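Local coordinates for protein glutamate receptor 1 (PDB 4IO2) that binds glutamate through this clamshell ligand-binding domain, which in the whole receptor probably gates a cation channel as in other ionotropic glutamate receptors, at residues T9-V14 with D78-I83; G13-V18 with T65-L70; V18-V23 with G39-L44; I181-Y186 with K240-K245. All blocks are in the same frame, centred on the assembly; numbering follows the deposited sequence.

Contact 1 (T9-V14 with D78-I83); sequences TLRIGV and DYDIAI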
loop_
_atom_site.group_PDB
_atom_site.type_symbol
_atom_site.label_atom_id
_atom_site.label_comp_id
_atom_site.label_asym_id
_atom_site.label_seq_id
_atom_site.Cartn_x
_atom_site.Cartn_y
_atom_site.Cartn_z
ATOM N N THR A 9 5.874 -10.511 -25.757
ATOM C CA THR A 9 5.609 -9.108 -26.018
ATOM C C THR A 9 4.393 -8.636 -25.231
ATOM O O THR A 9 3.346 -9.270 -25.262
ATOM C CB THR A 9 5.374 -8.854 -27.537
ATOM O OG1 THR A 9 6.558 -9.197 -28.254
ATOM C CG2 THR A 9 5.023 -7.387 -27.806
ATOM N N LEU A 10 4.564 -7.542 -24.499
ATOM C CA LEU A 10 3.466 -6.888 -23.791
ATOM C C LEU A 10 3.145 -5.569 -24.409
ATOM O O LEU A 10 4.014 -4.700 -24.508
ATOM C CB LEU A 10 3.834 -6.609 -22.350
ATOM C CG LEU A 10 3.992 -7.808 -21.461
ATOM C CD1 LEU A 10 4.439 -7.303 -20.102
ATOM C CD2 LEU A 10 2.720 -8.615 -21.404
ATOM N N ARG A 11 1.890 -5.386 -24.777
ATOM C CA ARG A 11 1.347 -4.067 -25.131
ATOM C C ARG A 11 1.031 -3.341 -23.831
ATOM O O ARG A 11 0.148 -3.757 -23.049
ATOM C CB ARG A 11 0.078 -4.190 -25.979
ATOM C CG ARG A 11 0.251 -4.898 -27.316
ATOM C CD ARG A 11 -1.108 -5.242 -27.929
ATOM N NE ARG A 11 -1.872 -6.045 -26.987
ATOM C CZ ARG A 11 -3.200 -6.124 -26.913
ATOM N NH1 ARG A 11 -3.989 -5.515 -27.796
ATOM N NH2 ARG A 11 -3.733 -6.844 -25.947
ATOM N N ILE A 12 1.786 -2.279 -23.554
ATOM C CA ILE A 12 1.745 -1.565 -22.270
ATOM C C ILE A 12 1.111 -0.197 -22.467
ATOM O O ILE A 12 1.701 0.661 -23.105
ATOM C CB ILE A 12 3.146 -1.376 -21.680
ATOM C CG1 ILE A 12 3.859 -2.705 -21.555
ATOM C CG2 ILE A 12 3.045 -0.638 -20.332
ATOM C CD1 ILE A 12 5.294 -2.619 -21.009
ATOM N N GLY A 13 -0.110 -0.028 -21.969
ATOM C CA GLY A 13 -0.784 1.258 -22.038
ATOM C C GLY A 13 -0.235 2.207 -20.974
ATOM O O GLY A 13 -0.037 1.805 -19.810
ATOM N N VAL A 14 0.048 3.438 -21.401
ATOM C CA VAL A 14 0.477 4.505 -20.515
ATOM C C VAL A 14 -0.390 5.709 -20.784
ATOM O O VAL A 14 -1.081 5.785 -21.802
ATOM C CB VAL A 14 1.993 4.827 -20.658
ATOM C CG1 VAL A 14 2.879 3.623 -20.325
ATOM C CG2 VAL A 14 2.370 5.354 -22.019
ATOM N N ASP A 78 -7.428 -3.979 -25.352
ATOM C CA ASP A 78 -6.645 -3.014 -26.124
ATOM C C ASP A 78 -5.176 -2.975 -25.726
ATOM O O ASP A 78 -4.326 -2.553 -26.505
ATOM C CB ASP A 78 -7.207 -1.602 -25.994
ATOM C CG ASP A 78 -8.642 -1.455 -26.525
ATOM O OD1 ASP A 78 -9.294 -2.451 -26.942
ATOM O OD2 ASP A 78 -9.107 -0.293 -26.495
ATOM N N TYR A 79 -4.914 -3.441 -24.512
ATOM C CA TYR A 79 -3.569 -3.497 -23.945
ATOM C C TYR A 79 -3.461 -4.813 -23.167
ATOM O O TYR A 79 -4.477 -5.405 -22.794
ATOM C CB TYR A 79 -3.320 -2.327 -22.965
ATOM C CG TYR A 79 -3.626 -0.953 -23.532
ATOM C CD1 TYR A 79 -2.799 -0.355 -24.486
ATOM C CD2 TYR A 79 -4.761 -0.267 -23.157
ATOM C CE1 TYR A 79 -3.078 0.899 -25.005
ATOM C CE2 TYR A 79 -5.046 1.002 -23.670
ATOM C CZ TYR A 79 -4.227 1.574 -24.604
ATOM O OH TYR A 79 -4.553 2.825 -25.082
ATOM N N ASP A 80 -2.239 -5.233 -22.890
ATOM C CA ASP A 80 -1.979 -6.356 -21.982
ATOM C C ASP A 80 -1.860 -5.935 -20.536
ATOM O O ASP A 80 -2.397 -6.601 -19.663
ATOM C CB ASP A 80 -0.739 -7.136 -22.422
ATOM C CG ASP A 80 -0.906 -7.687 -23.824
ATOM O OD1 ASP A 80 -1.955 -8.340 -24.101
ATOM O OD2 ASP A 80 -0.027 -7.458 -24.664
ATOM N N ILE A 81 -1.127 -4.864 -20.296
ATOM C CA ILE A 81 -1.083 -4.244 -18.974
ATOM C C ILE A 81 -1.172 -2.728 -19.166
ATOM O O ILE A 81 -0.963 -2.228 -20.269
ATOM C CB ILE A 81 0.180 -4.607 -18.143
ATOM C CG1 ILE A 81 1.458 -4.116 -18.834
ATOM C CG2 ILE A 81 0.217 -6.108 -17.911
ATOM C CD1 ILE A 81 2.755 -4.324 -17.995
ATOM N N ALA A 82 -1.452 -2.014 -18.094
ATOM C CA ALA A 82 -1.385 -0.542 -18.103
ATOM C C ALA A 82 -0.649 -0.067 -16.846
ATOM O O ALA A 82 -0.903 -0.523 -15.738
ATOM C CB ALA A 82 -2.786 0.103 -18.206
ATOM N N ILE A 83 0.304 0.827 -17.065
ATOM C CA ILE A 83 1.169 1.329 -16.014
ATOM C C ILE A 83 1.059 2.825 -15.920
ATOM O O ILE A 83 1.243 3.535 -16.916
ATOM C CB ILE A 83 2.653 0.941 -16.222
ATOM C CG1 ILE A 83 2.833 -0.577 -16.372
ATOM C CG2 ILE A 83 3.455 1.443 -15.046
ATOM C CD1 ILE A 83 4.277 -0.991 -16.691
#

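Contact 2 (G13-V18 with T65-L70); sequences GVIESV and TSYTGL. With GLU (glutamic acid), chain E.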
loop_
_atom_site.group_PDB
_atom_site.type_symbol
_atom_site.label_atom_id
_atom_site.label_comp_id
_atom_site.label_asym_id
_atom_site.label_seq_id
_atom_site.Cartn_x
_atom_site.Cartn_y
_atom_site.Cartn_z
ATOM N N GLY A 13 -0.110 -0.028 -21.969
ATOM C CA GLY A 13 -0.784 1.258 -22.038
ATOM C C GLY A 13 -0.235 2.207 -20.974
ATOM O O GLY A 13 -0.037 1.805 -19.810
ATOM N N VAL A 14 0.048 3.438 -21.401
ATOM C CA VAL A 14 0.477 4.505 -20.515
ATOM C C VAL A 14 -0.390 5.709 -20.784
ATOM O O VAL A 14 -1.081 5.785 -21.802
ATOM C CB VAL A 14 1.993 4.827 -20.658
ATOM C CG1 VAL A 14 2.879 3.623 -20.325
ATOM C CG2 VAL A 14 2.370 5.354 -22.019
ATOM N N ILE A 15 -0.420 6.630 -19.823
ATOM C CA ILE A 15 -1.324 7.787 -19.885
ATOM C C ILE A 15 -0.578 9.035 -19.416
ATOM O O ILE A 15 0.139 9.026 -18.423
ATOM C CB ILE A 15 -2.607 7.503 -19.057
ATOM C CG1 ILE A 15 -3.596 8.648 -19.128
ATOM C CG2 ILE A 15 -2.318 7.129 -17.588
ATOM C CD1 ILE A 15 -4.985 8.313 -18.604
ATOM N N GLU A 16 -0.717 10.115 -20.167
ATOM C CA GLU A 16 0.022 11.330 -19.873
ATOM C C GLU A 16 -0.288 11.852 -18.467
ATOM O O GLU A 16 -1.445 12.070 -18.117
ATOM C CB GLU A 16 -0.284 12.402 -20.940
ATOM C CG GLU A 16 0.518 13.691 -20.762
ATOM C CD GLU A 16 0.345 14.708 -21.861
ATOM O OE1 GLU A 16 -0.400 14.434 -22.823
ATOM O OE2 GLU A 16 0.958 15.807 -21.764
ATOM N N SER A 17 0.769 12.141 -17.712
ATOM C CA SER A 17 0.654 12.695 -16.367
ATOM C C SER A 17 2.064 13.027 -15.894
ATOM O O SER A 17 2.815 12.120 -15.547
ATOM C CB SER A 17 0.046 11.695 -15.410
ATOM O OG SER A 17 -0.112 12.312 -14.158
ATOM N N VAL A 18 2.454 14.298 -15.901
ATOM C CA VAL A 18 3.778 14.659 -15.470
ATOM C C VAL A 18 3.928 14.485 -13.991
ATOM O O VAL A 18 3.045 14.846 -13.236
ATOM C CB VAL A 18 4.212 16.089 -15.924
ATOM C CG1 VAL A 18 4.071 16.241 -17.410
ATOM C CG2 VAL A 18 3.413 17.231 -15.219
ATOM N N THR A 65 -8.296 10.327 -23.144
ATOM C CA THR A 65 -8.589 9.133 -22.340
ATOM C C THR A 65 -8.629 9.451 -20.854
ATOM O O THR A 65 -7.705 10.054 -20.324
ATOM C CB THR A 65 -7.534 8.039 -22.594
ATOM O OG1 THR A 65 -7.456 7.817 -24.010
ATOM C CG2 THR A 65 -7.908 6.755 -21.878
ATOM N N SER A 66 -9.690 9.012 -20.188
ATOM C CA SER A 66 -9.812 9.162 -18.753
ATOM C C SER A 66 -9.128 7.977 -18.080
ATOM O O SER A 66 -8.816 6.958 -18.745
ATOM C CB SER A 66 -11.286 9.258 -18.339
ATOM O OG SER A 66 -11.910 8.003 -18.500
ATOM N N TYR A 67 -8.937 8.041 -16.768
ATOM C CA TYR A 67 -8.331 6.928 -16.040
ATOM C C TYR A 67 -9.272 5.716 -16.087
ATOM O O TYR A 67 -8.811 4.595 -16.392
ATOM C CB TYR A 67 -7.935 7.384 -14.620
ATOM C CG TYR A 67 -6.618 8.106 -14.669
ATOM C CD1 TYR A 67 -6.549 9.438 -15.056
ATOM C CD2 TYR A 67 -5.446 7.450 -14.395
ATOM C CE1 TYR A 67 -5.320 10.101 -15.162
ATOM C CE2 TYR A 67 -4.201 8.069 -14.516
ATOM C CZ TYR A 67 -4.159 9.408 -14.894
ATOM O OH TYR A 67 -2.956 10.090 -15.009
ATOM N N THR A 68 -10.552 5.915 -15.799
ATOM C CA THR A 68 -11.440 4.780 -15.886
ATOM C C THR A 68 -11.562 4.293 -17.337
ATOM O O THR A 68 -11.661 3.075 -17.563
ATOM C CB THR A 68 -12.781 5.031 -15.174
ATOM O OG1 THR A 68 -12.514 5.134 -13.777
ATOM C CG2 THR A 68 -13.725 3.829 -15.389
ATOM N N GLY A 69 -11.447 5.204 -18.308
ATOM C CA GLY A 69 -11.410 4.816 -19.730
ATOM C C GLY A 69 -10.228 3.910 -20.095
ATOM O O GLY A 69 -10.367 2.942 -20.868
ATOM N N LEU A 70 -9.062 4.198 -19.532
ATOM C CA LEU A 70 -7.878 3.366 -19.735
ATOM C C LEU A 70 -8.120 1.959 -19.179
ATOM O O LEU A 70 -7.775 0.947 -19.837
ATOM C CB LEU A 70 -6.656 4.018 -19.068
ATOM C CG LEU A 70 -5.350 3.223 -19.175
ATOM C CD1 LEU A 70 -4.905 3.047 -20.596
ATOM C CD2 LEU A 70 -4.315 3.927 -18.357
HETATM N N GLU E . -5.031 8.241 -9.887
HETATM C CA GLU E . -6.304 8.776 -10.378
HETATM C C GLU E . -7.174 7.648 -10.926
HETATM O O GLU E . -6.650 6.524 -11.138
HETATM C CB GLU E . -6.116 9.839 -11.464
HETATM C CG GLU E . -5.264 11.055 -11.082
HETATM C CD GLU E . -5.891 12.011 -10.068
HETATM O OE1 GLU E . -7.061 11.829 -9.734
HETATM O OE2 GLU E . -5.210 12.993 -9.672
HETATM O OXT GLU E . -8.389 7.875 -11.134
#

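Contact 3 (V18-V23 with G39-L44); sequences VPFTIV and GYVLDL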
loop_
_atom_site.group_PDB
_atom_site.type_symbol
_atom_site.label_atom_id
_atom_site.label_comp_id
_atom_site.label_asym_id
_atom_site.label_seq_id
_atom_site.Cartn_x
_atom_site.Cartn_y
_atom_site.Cartn_z
ATOM N N VAL A 18 2.454 14.298 -15.901
ATOM C CA VAL A 18 3.778 14.659 -15.470
ATOM C C VAL A 18 3.928 14.485 -13.991
ATOM O O VAL A 18 3.045 14.846 -13.236
ATOM C CB VAL A 18 4.212 16.089 -15.924
ATOM C CG1 VAL A 18 4.071 16.241 -17.410
ATOM C CG2 VAL A 18 3.413 17.231 -15.219
ATOM N N PRO A 19 5.084 13.941 -13.532
ATOM C CA PRO A 19 6.285 13.422 -14.203
ATOM C C PRO A 19 6.305 11.881 -14.287
ATOM O O PRO A 19 7.378 11.289 -14.427
ATOM C CB PRO A 19 7.387 13.941 -13.292
ATOM C CG PRO A 19 6.777 13.656 -11.909
ATOM C CD PRO A 19 5.292 13.957 -12.070
ATOM N N PHE A 20 5.134 11.244 -14.203
ATOM C CA PHE A 20 5.006 9.809 -14.439
ATOM C C PHE A 20 5.246 9.480 -15.902
ATOM O O PHE A 20 6.121 8.636 -16.218
ATOM C CB PHE A 20 3.631 9.317 -13.997
ATOM C CG PHE A 20 3.509 9.064 -12.496
ATOM C CD1 PHE A 20 4.227 8.042 -11.910
ATOM C CD2 PHE A 20 2.744 9.882 -11.692
ATOM C CE1 PHE A 20 4.117 7.791 -10.534
ATOM C CE2 PHE A 20 2.622 9.658 -10.316
ATOM C CZ PHE A 20 3.317 8.612 -9.751
ATOM N N THR A 21 4.475 10.116 -16.793
ATOM C CA THR A 21 4.563 9.912 -18.212
ATOM C C THR A 21 4.499 11.286 -18.852
ATOM O O THR A 21 3.467 11.947 -18.846
ATOM C CB THR A 21 3.446 8.964 -18.751
ATOM O OG1 THR A 21 3.674 7.668 -18.189
ATOM C CG2 THR A 21 3.459 8.876 -20.267
ATOM N N ILE A 22 5.647 11.691 -19.382
ATOM C CA ILE A 22 5.849 13.022 -19.927
ATOM C C ILE A 22 5.931 12.902 -21.438
ATOM O O ILE A 22 6.742 12.146 -21.945
ATOM C CB ILE A 22 7.167 13.609 -19.431
ATOM C CG1 ILE A 22 7.192 13.641 -17.889
ATOM C CG2 ILE A 22 7.360 15.016 -20.005
ATOM C CD1 ILE A 22 8.615 13.830 -17.292
ATOM N N VAL A 23 5.067 13.621 -22.145
ATOM C CA VAL A 23 4.926 13.509 -23.594
ATOM C C VAL A 23 5.539 14.755 -24.234
ATOM O O VAL A 23 5.135 15.880 -23.915
ATOM C CB VAL A 23 3.428 13.368 -23.966
ATOM C CG1 VAL A 23 3.223 13.318 -25.498
ATOM C CG2 VAL A 23 2.831 12.148 -23.266
ATOM N N GLY A 39 9.888 9.668 -18.120
ATOM C CA GLY A 39 9.311 9.803 -16.809
ATOM C C GLY A 39 9.460 8.556 -15.962
ATOM O O GLY A 39 10.052 7.551 -16.379
ATOM N N TYR A 40 8.951 8.639 -14.730
ATOM C CA TYR A 40 8.968 7.527 -13.797
ATOM C C TYR A 40 8.457 6.230 -14.446
ATOM O O TYR A 40 9.061 5.178 -14.255
ATOM C CB TYR A 40 8.097 7.917 -12.583
ATOM C CG TYR A 40 7.854 6.862 -11.526
ATOM C CD1 TYR A 40 7.044 5.763 -11.770
ATOM C CD2 TYR A 40 8.428 6.968 -10.282
ATOM C CE1 TYR A 40 6.782 4.851 -10.788
ATOM C CE2 TYR A 40 8.200 6.030 -9.303
ATOM C CZ TYR A 40 7.362 4.961 -9.574
ATOM O OH TYR A 40 7.113 4.011 -8.604
ATOM N N VAL A 41 7.340 6.305 -15.162
ATOM C CA VAL A 41 6.748 5.099 -15.740
ATOM C C VAL A 41 7.671 4.470 -16.758
ATOM O O VAL A 41 7.808 3.237 -16.815
ATOM C CB VAL A 41 5.372 5.423 -16.376
ATOM C CG1 VAL A 41 4.859 4.349 -17.312
ATOM C CG2 VAL A 41 4.391 5.744 -15.257
ATOM N N LEU A 42 8.256 5.278 -17.618
ATOM C CA LEU A 42 9.139 4.750 -18.670
ATOM C C LEU A 42 10.378 4.116 -18.038
ATOM O O LEU A 42 10.840 3.051 -18.471
ATOM C CB LEU A 42 9.525 5.864 -19.638
ATOM C CG LEU A 42 8.438 6.303 -20.643
ATOM C CD1 LEU A 42 8.038 5.172 -21.608
ATOM C CD2 LEU A 42 7.170 6.877 -19.971
ATOM N N ASP A 43 10.904 4.735 -16.975
ATOM C CA ASP A 43 12.046 4.141 -16.301
ATOM C C ASP A 43 11.648 2.822 -15.605
ATOM O O ASP A 43 12.414 1.839 -15.583
ATOM C CB ASP A 43 12.665 5.090 -15.248
ATOM C CG ASP A 43 13.373 6.272 -15.834
ATOM O OD1 ASP A 43 13.544 6.383 -17.069
ATOM O OD2 ASP A 43 13.867 7.080 -14.995
ATOM N N LEU A 44 10.470 2.802 -15.000
ATOM C CA LEU A 44 9.978 1.588 -14.348
ATOM C C LEU A 44 9.841 0.438 -15.378
ATOM O O LEU A 44 10.230 -0.702 -15.096
ATOM C CB LEU A 44 8.634 1.872 -13.649
ATOM C CG LEU A 44 7.964 0.654 -13.027
ATOM C CD1 LEU A 44 8.861 -0.056 -12.002
ATOM C CD2 LEU A 44 6.642 1.043 -12.439
#

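Contact 4 (I181-Y186 with K240-K245); sequences IGTAEY and KWFQTK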
loop_
_atom_site.group_PDB
_atom_site.type_symbol
_atom_site.label_atom_id
_atom_site.label_comp_id
_atom_site.label_asym_id
_atom_site.label_seq_id
_atom_site.Cartn_x
_atom_site.Cartn_y
_atom_site.Cartn_z
ATOM N N ILE A 181 -1.749 13.241 -4.436
ATOM C CA ILE A 181 -0.747 14.044 -3.753
ATOM C C ILE A 181 0.581 14.137 -4.493
ATOM O O ILE A 181 1.210 15.204 -4.485
ATOM C CB ILE A 181 -0.520 13.517 -2.297
ATOM C CG1 ILE A 181 0.352 14.466 -1.486
ATOM C CG2 ILE A 181 0.033 12.066 -2.283
ATOM C CD1 ILE A 181 0.391 14.076 0.001
ATOM N N GLY A 182 1.063 13.064 -5.089
ATOM C CA GLY A 182 2.381 13.149 -5.716
ATOM C C GLY A 182 2.468 14.090 -6.891
ATOM O O GLY A 182 3.328 14.956 -6.945
ATOM N N THR A 183 1.535 13.959 -7.821
ATOM C CA THR A 183 1.477 14.888 -8.945
ATOM C C THR A 183 0.996 16.302 -8.509
ATOM O O THR A 183 1.417 17.297 -9.108
ATOM C CB THR A 183 0.596 14.336 -10.095
ATOM O OG1 THR A 183 -0.700 13.943 -9.582
ATOM C CG2 THR A 183 1.303 13.157 -10.796
ATOM N N ALA A 184 0.127 16.396 -7.493
ATOM C CA ALA A 184 -0.339 17.711 -7.018
ATOM C C ALA A 184 0.860 18.495 -6.472
ATOM O O ALA A 184 1.012 19.681 -6.752
ATOM C CB ALA A 184 -1.386 17.542 -5.912
ATOM N N GLU A 185 1.707 17.825 -5.690
ATOM C CA GLU A 185 2.910 18.481 -5.166
ATOM C C GLU A 185 3.818 18.869 -6.336
ATOM O O GLU A 185 4.369 19.967 -6.376
ATOM C CB GLU A 185 3.675 17.515 -4.267
ATOM C CG GLU A 185 3.061 17.323 -2.891
ATOM C CD GLU A 185 3.757 16.215 -2.071
ATOM O OE1 GLU A 185 4.661 15.490 -2.607
ATOM O OE2 GLU A 185 3.421 16.077 -0.865
ATOM N N TYR A 186 4.036 17.958 -7.277
ATOM C CA TYR A 186 4.926 18.262 -8.378
ATOM C C TYR A 186 4.463 19.510 -9.129
ATOM O O TYR A 186 5.266 20.410 -9.416
ATOM C CB TYR A 186 5.038 17.066 -9.326
ATOM C CG TYR A 186 5.954 17.338 -10.491
ATOM C CD1 TYR A 186 7.332 17.195 -10.377
ATOM C CD2 TYR A 186 5.442 17.739 -11.704
ATOM C CE1 TYR A 186 8.171 17.491 -11.456
ATOM C CE2 TYR A 186 6.260 18.049 -12.764
ATOM C CZ TYR A 186 7.605 17.921 -12.650
ATOM O OH TYR A 186 8.394 18.220 -13.762
ATOM N N LYS A 240 14.061 10.559 -7.970
ATOM C CA LYS A 240 14.568 11.098 -9.240
ATOM C C LYS A 240 13.562 12.032 -9.923
ATOM O O LYS A 240 13.909 13.100 -10.395
ATOM C CB LYS A 240 14.940 9.958 -10.201
ATOM C CG LYS A 240 15.327 10.405 -11.599
ATOM C CD LYS A 240 15.686 9.238 -12.513
ATOM C CE LYS A 240 15.955 9.745 -13.925
ATOM N NZ LYS A 240 16.243 8.631 -14.877
ATOM N N TRP A 241 12.303 11.610 -10.002
ATOM C CA TRP A 241 11.301 12.340 -10.752
ATOM C C TRP A 241 10.525 13.368 -9.929
ATOM O O TRP A 241 9.974 14.301 -10.507
ATOM C CB TRP A 241 10.343 11.345 -11.441
ATOM C CG TRP A 241 11.071 10.595 -12.539
ATOM C CD1 TRP A 241 11.618 9.325 -12.481
ATOM C CD2 TRP A 241 11.431 11.115 -13.836
ATOM N NE1 TRP A 241 12.245 9.033 -13.663
ATOM C CE2 TRP A 241 12.164 10.105 -14.505
ATOM C CE3 TRP A 241 11.186 12.322 -14.494
ATOM C CZ2 TRP A 241 12.643 10.261 -15.795
ATOM C CZ3 TRP A 241 11.684 12.500 -15.791
ATOM C CH2 TRP A 241 12.419 11.465 -16.427
ATOM N N PHE A 242 10.419 13.185 -8.618
ATOM C CA PHE A 242 9.512 14.019 -7.814
ATOM C C PHE A 242 10.195 14.966 -6.844
ATOM O O PHE A 242 9.564 15.909 -6.361
ATOM C CB PHE A 242 8.517 13.160 -7.036
ATOM C CG PHE A 242 7.493 12.474 -7.926
ATOM C CD1 PHE A 242 7.808 11.270 -8.556
ATOM C CD2 PHE A 242 6.259 13.061 -8.175
ATOM C CE1 PHE A 242 6.859 10.647 -9.384
ATOM C CE2 PHE A 242 5.304 12.437 -8.996
ATOM C CZ PHE A 242 5.636 11.239 -9.610
ATOM N N GLN A 243 11.488 14.825 -6.595
ATOM C CA GLN A 243 12.149 15.765 -5.656
ATOM C C GLN A 243 12.241 17.265 -6.051
ATOM O O GLN A 243 12.445 18.136 -5.232
ATOM C CB GLN A 243 13.494 15.231 -5.199
ATOM C CG GLN A 243 13.339 14.399 -3.945
ATOM C CD GLN A 243 14.615 14.335 -3.073
ATOM O OE1 GLN A 243 15.707 14.788 -3.468
ATOM N NE2 GLN A 243 14.470 13.766 -1.880
ATOM N N THR A 244 12.037 17.582 -7.292
ATOM C CA THR A 244 12.291 18.920 -7.765
ATOM C C THR A 244 11.289 19.952 -7.219
ATOM O O THR A 244 10.114 19.652 -7.046
ATOM C CB THR A 244 12.154 18.868 -9.319
ATOM O OG1 THR A 244 12.883 17.722 -9.823
ATOM C CG2 THR A 244 12.660 20.226 -9.987
ATOM N N LYS A 245 11.759 21.179 -6.997
ATOM C CA LYS A 245 10.911 22.293 -6.592
ATOM C C LYS A 245 11.445 23.589 -7.198
ATOM O O LYS A 245 12.320 24.227 -6.617
ATOM C CB LYS A 245 10.898 22.383 -5.071
ATOM C CG LYS A 245 9.976 23.371 -4.469
ATOM C CD LYS A 245 9.816 23.042 -2.970
ATOM C CE LYS A 245 9.898 21.529 -2.693
ATOM N NZ LYS A 245 9.541 21.179 -1.288
#

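Contact 1 (T9-V14 with D78-I83)
Arg11 and Asp80 make the polar half of this contact. The guanidinium grips the carboxylate side-on: NH2 donates to Asp80 OD1 at 3.0 Å, while NE makes a longer bond to OD2. Both oxygens lie in the guanidinium plane, yet they are met from above the carboxylate, the two planes standing 58° apart. Asp80 OD2 also accepts from the backbone N of Arg11 at 2.8 Å, so the short acid is tied to main chain and side chain of one residue. Arg11 NH1 turns to the carbonyl of Gly77 instead.

Ile81 N to Arg11 O, Gly13 N to Ile81 O (2.9 Å) and Ile83 N to Gly13 O make a short parallel ladder; Asp80 N adds a second bond to Arg11 O just before it.

Apolar contacts lie on both faces. Ile12 and Ile81 run side by side, CG1 to CG1 at 3.9 Å, on the face that helix 40-52 covers through Ile45. On the other face Gly13 CA sits over the Tyr79 ring, 3.9 Å from its centroid, where any CB would collide with Tyr79 CG. The salt bridge, reinforced by the main-chain N-H, thus probably fixes the edge strand where its regular pairing begins.

Contact 2 (G13-V18 with T65-L70)
Ile15 lays its CD1 methyl over the centre of the Tyr67 ring, 3.9 Å from the centroid and only 10° off the ring normal, a CH-pi contact. An extended chain takes it there: CG1 lies opposite the backbone N across the CA-CB bond (chi1 -178°) and the next torsion is also near 180°. The same methyl reaches Thr65 O, while the other branch, CG2, meets Tyr67 CE2 at 3.7 Å and Leu70 CD2 at 3.9 Å. A beta-branched residue suits this place because its two arms divide the work, CD1 over the ring face and CG2 against the ring carbon and the leucine.

Across the ring, CB of the bound glutamate lies 3.5 Å above the opposite face, so the tyrosine is sandwiched between an aliphatic residue and the ligand's aliphatic portion. Tyr67 OH lies 3.4 Å from Ser17 CB, but its hydrogen bonds run to Asp85 and Arg162; Ser17 OG binds the other carboxylate oxygen of Asp85. Just before the tyrosine in the chain, Ser66 is the N-cap of helix 67-75, its OG accepting from Gly69 N at 2.8 Å.

Tyr67 forms one wall of the glutamate pocket. With an apolar backing on one face and a polar anchor at its hydroxyl, the ring presents a flat, well-oriented surface to the ligand, and its contact with glutamate CB is one of dispersion rather than charge.

Contact 3 (V18-V23 with G39-L44)
Phe20 drives the edge of its ring, through CD1 and CE1, at one face of Tyr40 in a T-shaped stack, with centroids 5.2 Å apart and planes at 76°. The closest carbons are Phe20 CD1 and Tyr40 CD1, at 3.6 Å. The two side chains run alongside one another in the same direction; Tyr40 CG stands opposite its backbone N (chi1 174°), which carries the ring beside that of Phe20. Farther back, Phe20 CB packs on Val41 CG2, and Thr21 OG1 lies against Val41 CB at 3.3 Å. With Phe20 O also close to Val41 CB and CG2, a short branched side chain fits here.

Two backbone bonds join the chains that carry the rings. Tyr40 N donates to Pro19 O at 3.1 Å, and Val41 N to Phe20 O at 2.8 Å, so N-H groups of the first helical turn are satisfied by carbonyls of the loop before strand 22-25. Gly39, at the N-cap, presses its backbone on the same two carbonyls: a CB would clash with both oxygens, and the backbone angles themselves call for glycine. A cis peptide precedes Pro19, within the loop that presents these acceptors.

Outside this shell, Phe242 meets Phe20 edge-to-face, and the Phe20 side chain touches Asp85, a glutamate-binding residue. Phe20 and Thr21 both face Ser17, a classic beta bulge, here placed where the chain leading out of strand 9-14 bends over the start of helix 40-52.

Contact 4 (I181-Y186 with K240-K245)
Phe242 reaches helix 181-190 with one side of its ring. From CB, the CG atom lies opposite the carbonyl carbon (chi1 -69°), which swings the ring across to the other helix. CD2 is first to arrive, 3.7 Å from Gly182 O and 4.3 Å from Tyr186 CB. The next atom, CE2, stays beside the same carbonyl at 3.8 Å from Gly182 O, and lies 4.4 Å from Thr183 CG2. The oxygen of Gly182 sits near the ring plane, at its edge, so it faces the ring hydrogens rather than the pi cloud. That carbonyl is already used inside the helix, where Tyr186 N donates to it at 3.1 Å. At Gly182 the ring meets backbone alone, the edge lying against the carbonyl.

Tyr186 answers from one turn on. Its CG is opposite the backbone N (chi1 180°), extending the ring until CE1 stands 3.8 Å from Trp241 O. No hydrogen bond joins the two segments, and the fit is a light one of aromatic rings against carbonyl oxygens.

The contact brings the end of helix 233-242 beside helix 181-190, with Pro19 wedged against both Tyr186 and Phe242. Helix 40-52 borders it through Tyr40, which touches Trp241 and Phe242, while on another side of helix 181-190 Ile181 and Ala184 pack on strands 103-112 and 195-198.

How the contacts relate
From the N terminus, strand 9-14 opens contacts 1 and 2, which share Gly13 and Val14. The chain then turns through 18-23, and contact 3 closes first, a short loop around the hairpin 22-25 with 35-38. It is nested within the loop that contact 2 closes at helix 67-75 and the one that contact 1 closes at strand 81-82; contact 2's loop, starting later and ending sooner, falls within the span of contact 1. Contact 4 follows in series, drawing helix 181-190 to the C-terminal helix. Contact 3 meets it through the salt bridge of Asp43 with Lys240, and Val18 packs on Tyr186, linking the loop after strand 9-14 and the start of helix 40-52 to helices 181-190 and 233-242.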